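PDB 3BO7: peptidyl-prolyl cis-trans isomerase cyclophilin-type from Toxoplasma gondii, which probably catalyses the cis-trans isomerisation of peptide bonds preceding proline, as cyclophilins do, and is seen here in complex with the immunosuppressant cyclosporin A. Local coordinates for residues A[10-15]-A[165-170]; A[89-94]-A[113-118]. All blocks are in the same frame, centred on the assembly; numbering follows the deposited sequence.

Contact 1 of 2, residues A[10-15]-A[165-170]; sequences RIVTTQ and KVEEII
Arg10 to Thr13 and Val166 to Ile170 run antiparallel as neighbouring strands of the cyclophilin beta-barrel, their axes 4.5 Å apart at closest approach and 157° between their directions. The pairing illustrates how a classic beta bulge adjusts register. Arg10 and Ile170 form a hydrogen-bonded pair with a bond in each direction, and Val12 N donates to Glu168 O at 2.8 Å. Opposite Val12 the second strand carries an extra residue: Val12 O accepts both from Glu167 N at 2.7 Å and from Glu168 N at 3.3 Å, the former being the more bent bond. Beyond the bulge Thr13 faces Val166, and just past the strand ends Thr14 N donates to Lys165 O.

Side chains separate onto two faces. On one, Ile11 and Ile169 lie alongside each other, Ile11 CG1 meeting the CD1 end of Ile169 at 3.9 Å, while the CG2 branch of Ile11 meets CG2 of Val166, the two side chains crossing at a slant. Phe48 of strand 48-52 packs on both Thr13 and Val166. On the other face Val12 meets Glu168. With CG placed between its backbone N and carbonyl carbon (chi1 64°), Glu168 lays its aliphatic chain beside Val12, Glu168 CG to Val12 CG2 3.7 Å. Glu167, whose CB points toward the first strand, brings OE2 near CG1 of Val12 and OE1 near the methyl of Thr14.

The two threonine hydroxyls work differently. Thr13 OG1 holds the turn, accepting from Gln15 N in an ST turn and also hydrogen-bonded to Gly16 O, whereas Thr14 OG1 ties it to the other segment through a nearly straight bond from Lys165 N, at 3.2 Å and 169°.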
# COMPACT_ATOMS: atom_id res chain seq x y z
N ARG A 10 7.94 -3.84 -8.28
CA ARG A 10 7.81 -5.09 -7.54
C ARG A 10 8.16 -4.90 -6.06
O ARG A 10 9.23 -4.38 -5.72
CB ARG A 10 8.70 -6.17 -8.16
CG ARG A 10 8.53 -7.55 -7.54
CD ARG A 10 9.50 -8.53 -8.16
NE ARG A 10 9.09 -8.85 -9.53
CZ ARG A 10 9.91 -9.26 -10.49
NH1 ARG A 10 11.19 -9.42 -10.24
NH2 ARG A 10 9.43 -9.53 -11.70
N ILE A 11 7.23 -5.29 -5.20
CA ILE A 11 7.49 -5.34 -3.76
C ILE A 11 7.97 -6.75 -3.44
O ILE A 11 7.24 -7.72 -3.66
CB ILE A 11 6.22 -5.01 -2.92
CG1 ILE A 11 5.81 -3.55 -3.12
CG2 ILE A 11 6.44 -5.30 -1.44
CD1 ILE A 11 4.50 -3.14 -2.41
N VAL A 12 9.21 -6.86 -2.94
CA VAL A 12 9.79 -8.15 -2.58
C VAL A 12 9.70 -8.31 -1.07
O VAL A 12 10.31 -7.54 -0.32
CB VAL A 12 11.29 -8.27 -3.01
CG1 VAL A 12 11.81 -9.70 -2.80
CG2 VAL A 12 11.50 -7.84 -4.45
N THR A 13 8.93 -9.30 -0.62
CA THR A 13 8.84 -9.55 0.83
C THR A 13 9.44 -10.89 1.23
O THR A 13 9.77 -11.72 0.38
CB THR A 13 7.39 -9.42 1.40
OG1 THR A 13 6.63 -10.60 1.09
CG2 THR A 13 6.67 -8.17 0.87
N THR A 14 9.55 -11.09 2.54
CA THR A 14 10.05 -12.34 3.10
C THR A 14 9.08 -13.50 2.86
O THR A 14 9.39 -14.64 3.19
CB THR A 14 10.32 -12.19 4.62
OG1 THR A 14 9.12 -11.78 5.29
CG2 THR A 14 11.42 -11.14 4.87
N GLN A 15 7.90 -13.20 2.31
CA GLN A 15 6.87 -14.22 2.07
C GLN A 15 6.21 -14.06 0.71
O GLN A 15 4.99 -14.24 0.57
CB GLN A 15 5.82 -14.20 3.18
CG GLN A 15 6.35 -14.57 4.57
CD GLN A 15 5.28 -14.51 5.63
OE1 GLN A 15 4.15 -14.94 5.41
NE2 GLN A 15 5.64 -14.00 6.81
N LYS A 165 7.52 -9.06 5.69
CA LYS A 165 8.35 -7.87 5.79
C LYS A 165 8.95 -7.54 4.43
O LYS A 165 9.45 -8.43 3.73
CB LYS A 165 9.45 -8.08 6.85
CG LYS A 165 10.35 -6.86 7.08
CD LYS A 165 11.35 -7.09 8.23
CE LYS A 165 12.48 -8.05 7.86
NZ LYS A 165 13.37 -7.51 6.77
N VAL A 166 8.89 -6.26 4.05
CA VAL A 166 9.42 -5.79 2.77
C VAL A 166 10.94 -5.85 2.80
O VAL A 166 11.58 -5.19 3.64
CB VAL A 166 8.94 -4.33 2.44
CG1 VAL A 166 9.60 -3.81 1.17
CG2 VAL A 166 7.42 -4.27 2.33
N GLU A 167 11.51 -6.64 1.90
CA GLU A 167 12.96 -6.71 1.70
C GLU A 167 13.42 -5.55 0.83
O GLU A 167 14.43 -4.90 1.12
CB GLU A 167 13.37 -8.06 1.09
CG GLU A 167 13.54 -9.17 2.13
CD GLU A 167 13.52 -10.58 1.55
OE1 GLU A 167 13.65 -11.53 2.35
OE2 GLU A 167 13.38 -10.75 0.31
N GLU A 168 12.67 -5.28 -0.23
CA GLU A 168 12.98 -4.18 -1.14
C GLU A 168 11.83 -3.94 -2.08
O GLU A 168 10.96 -4.79 -2.24
CB GLU A 168 14.23 -4.49 -1.97
CG GLU A 168 14.06 -5.69 -2.90
CD GLU A 168 15.22 -5.89 -3.85
OE1 GLU A 168 16.08 -4.99 -3.97
OE2 GLU A 168 15.28 -6.97 -4.47
N ILE A 169 11.86 -2.77 -2.71
CA ILE A 169 10.94 -2.45 -3.78
C ILE A 169 11.74 -2.11 -5.03
O ILE A 169 12.61 -1.22 -5.01
CB ILE A 169 9.95 -1.32 -3.38
CG1 ILE A 169 9.18 -1.73 -2.11
CG2 ILE A 169 9.00 -1.01 -4.54
CD1 ILE A 169 8.09 -0.76 -1.67
N ILE A 170 11.49 -2.85 -6.10
CA ILE A 170 12.15 -2.60 -7.37
C ILE A 170 11.21 -1.79 -8.24
O ILE A 170 10.11 -2.24 -8.55
CB ILE A 170 12.58 -3.92 -8.10
CG1 ILE A 170 13.37 -4.85 -7.17
CG2 ILE A 170 13.38 -3.58 -9.38
CD1 ILE A 170 13.67 -6.24 -7.74

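Contact 2 of 2, residues A[89-94]-A[113-118]. With SO4 (sulfate ion), chain I.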
# COMPACT_ATOMS: atom_id res chain seq x y z
N PHE A 89 -1.00 14.62 1.96
CA PHE A 89 -1.53 15.13 0.70
C PHE A 89 -3.00 14.77 0.52
O PHE A 89 -3.53 13.87 1.19
CB PHE A 89 -0.67 14.69 -0.51
CG PHE A 89 -0.52 13.21 -0.65
CD1 PHE A 89 -1.43 12.46 -1.41
CD2 PHE A 89 0.54 12.55 -0.04
CE1 PHE A 89 -1.29 11.09 -1.54
CE2 PHE A 89 0.68 11.18 -0.17
CZ PHE A 89 -0.23 10.44 -0.92
N GLU A 90 -3.65 15.51 -0.38
CA GLU A 90 -5.08 15.41 -0.60
C GLU A 90 -5.49 14.10 -1.28
O GLU A 90 -4.69 13.44 -1.95
CB GLU A 90 -5.58 16.61 -1.39
CG GLU A 90 -5.49 17.93 -0.62
CD GLU A 90 -6.12 19.11 -1.35
OE1 GLU A 90 -6.03 20.26 -0.83
OE2 GLU A 90 -6.71 18.90 -2.44
N ASP A 91 -6.74 13.74 -1.08
CA ASP A 91 -7.30 12.54 -1.68
C ASP A 91 -7.46 12.72 -3.18
O ASP A 91 -7.59 13.84 -3.68
CB ASP A 91 -8.65 12.21 -1.03
CG ASP A 91 -8.53 11.82 0.44
OD1 ASP A 91 -7.60 11.04 0.79
OD2 ASP A 91 -9.37 12.28 1.24
N GLU A 92 -7.43 11.60 -3.90
CA GLU A 92 -7.64 11.59 -5.33
C GLU A 92 -8.56 10.43 -5.68
O GLU A 92 -8.19 9.27 -5.51
CB GLU A 92 -6.33 11.44 -6.08
CG GLU A 92 -5.31 12.55 -5.83
CD GLU A 92 -3.93 12.16 -6.29
OE1 GLU A 92 -3.32 11.26 -5.66
OE2 GLU A 92 -3.46 12.76 -7.28
N PHE A 93 -9.75 10.78 -6.14
CA PHE A 93 -10.77 9.81 -6.46
C PHE A 93 -11.03 9.88 -7.95
O PHE A 93 -10.72 10.89 -8.59
CB PHE A 93 -12.04 10.08 -5.66
CG PHE A 93 -11.82 10.20 -4.17
CD1 PHE A 93 -11.08 9.22 -3.48
CD2 PHE A 93 -12.34 11.27 -3.45
CE1 PHE A 93 -10.86 9.33 -2.10
CE2 PHE A 93 -12.14 11.39 -2.07
CZ PHE A 93 -11.40 10.41 -1.40
N ASP A 94 -11.57 8.79 -8.50
CA ASP A 94 -11.89 8.69 -9.91
C ASP A 94 -12.91 7.57 -10.02
O ASP A 94 -12.74 6.53 -9.40
CB ASP A 94 -10.62 8.38 -10.72
CG ASP A 94 -10.80 8.57 -12.22
OD1 ASP A 94 -11.66 7.89 -12.84
OD2 ASP A 94 -10.04 9.37 -12.81
N HIS A 113 -7.97 13.91 3.29
CA HIS A 113 -6.65 14.49 3.00
C HIS A 113 -5.59 14.29 4.09
O HIS A 113 -4.96 15.24 4.54
CB HIS A 113 -6.79 15.98 2.64
CG HIS A 113 -7.97 16.28 1.76
ND1 HIS A 113 -8.17 15.67 0.54
CD2 HIS A 113 -9.02 17.12 1.93
CE1 HIS A 113 -9.28 16.12 -0.01
NE2 HIS A 113 -9.82 17.00 0.82
N SER A 114 -5.42 13.04 4.51
CA SER A 114 -4.44 12.68 5.53
C SER A 114 -3.54 11.55 5.04
O SER A 114 -3.15 10.67 5.81
CB SER A 114 -5.13 12.27 6.83
OG SER A 114 -6.10 11.27 6.58
N ASN A 115 -3.21 11.59 3.75
CA ASN A 115 -2.39 10.57 3.11
C ASN A 115 -0.91 10.79 3.37
O ASN A 115 -0.37 11.87 3.13
CB ASN A 115 -2.64 10.55 1.60
CG ASN A 115 -4.07 10.22 1.24
OD1 ASN A 115 -4.51 9.09 1.43
ND2 ASN A 115 -4.79 11.20 0.70
N LEU A 116 -0.25 9.75 3.86
CA LEU A 116 1.18 9.79 4.09
C LEU A 116 1.86 8.64 3.36
O LEU A 116 2.28 8.80 2.21
CB LEU A 116 1.48 9.80 5.60
CG LEU A 116 1.17 11.12 6.34
CD1 LEU A 116 1.49 11.00 7.83
CD2 LEU A 116 1.92 12.30 5.73
N SER A 117 1.96 7.48 4.02
CA SER A 117 2.66 6.32 3.45
C SER A 117 1.97 4.96 3.62
O SER A 117 2.33 4.00 2.95
CB SER A 117 4.08 6.25 4.00
OG SER A 117 4.11 5.72 5.31
N GLU A 118 0.98 4.87 4.50
CA GLU A 118 0.29 3.61 4.76
C GLU A 118 -0.70 3.27 3.66
O GLU A 118 -1.43 4.13 3.17
CB GLU A 118 -0.41 3.61 6.12
CG GLU A 118 0.51 3.29 7.25
CD GLU A 118 -0.21 3.06 8.57
OE1 GLU A 118 -0.99 2.07 8.69
OE2 GLU A 118 0.02 3.86 9.51
S SO4 I . -1.47 17.87 -2.52
O1 SO4 I . -1.78 16.62 -3.19
O2 SO4 I . -0.03 17.99 -2.34
O3 SO4 I . -1.95 19.02 -3.31
O4 SO4 I . -2.16 17.89 -1.23
O HOH W 1 -7.03 8.33 0.73
O HOH W 2 -6.99 10.89 3.34
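Phe89 and Asn115 make a single antiparallel bridge between two loops without regular secondary structure, Phe89 N donating to Asn115 O at 3.1 Å while the return bond, Asn115 N to Phe89 O, is weak. With one bridge between the backbones, the remaining hydrogen bonds across the contact all involve side chains. The amide of Asn115 is central: ND2 donates to Phe89 O and, at 2.8 Å, to Asp91 OD1, meeting both acceptors from above their planes. The same residue lays CB over one face of the Phe89 ring, 3.5 Å from the centroid, a CH-pi contact; Leu116 O lies at the ring's edge. Although CB of Phe89 points away, its CG sits between the backbone N and the carbonyl carbon (chi1 57°), which brings the ring back to Asn115, ring and amide planes 29° apart. Phe89 also packs on Ala30 and Ser33 of helix 28-39.

Asp91 and His113 exchange a reciprocal pair of bonds. His113 ND1 accepts from Asp91 N, which lies in the plane of the imidazole at 2.9 Å, and His113 N donates to Asp91 OD2 at 3.0 Å, an almost straight bond of 176°. Glu90 sets CG over a face of the imidazole, and its backbone N holds O4 of a sulfate ion, probably from the crystallisation liquor, to which Arg29 also binds. Two waters donate to Asp91 OD1; one bridges to Asn115 OD1 and the other accepts from Ser114 N.

Both Asp91 carboxylate oxygens are thus engaged, which should fix its rotation and probably stabilise its negative charge; accepting through ND1 means that this nitrogen carries no proton.

Contacts 1 and 2 lie on opposite sides of the chain's centre, their centres about 23 Å apart and their nearest atoms about 9 Å, without touching. Along the chain, contact 1 brackets contact 2: strand 7-13 comes first, the two loop segments of contact 2 flank strand 104-107, and strand 166-171 returns at the end. One contact thus pairs strands near the two ends of the cyclophilin domain, while the other joins loops on either side of strand 104-107, the second leading into strand 119-122. That strand and strand 7-13 belong to the same antiparallel sheet. Glu118, the last residue of 113-118 though not itself touching 89-94, packs against the bound cyclosporin.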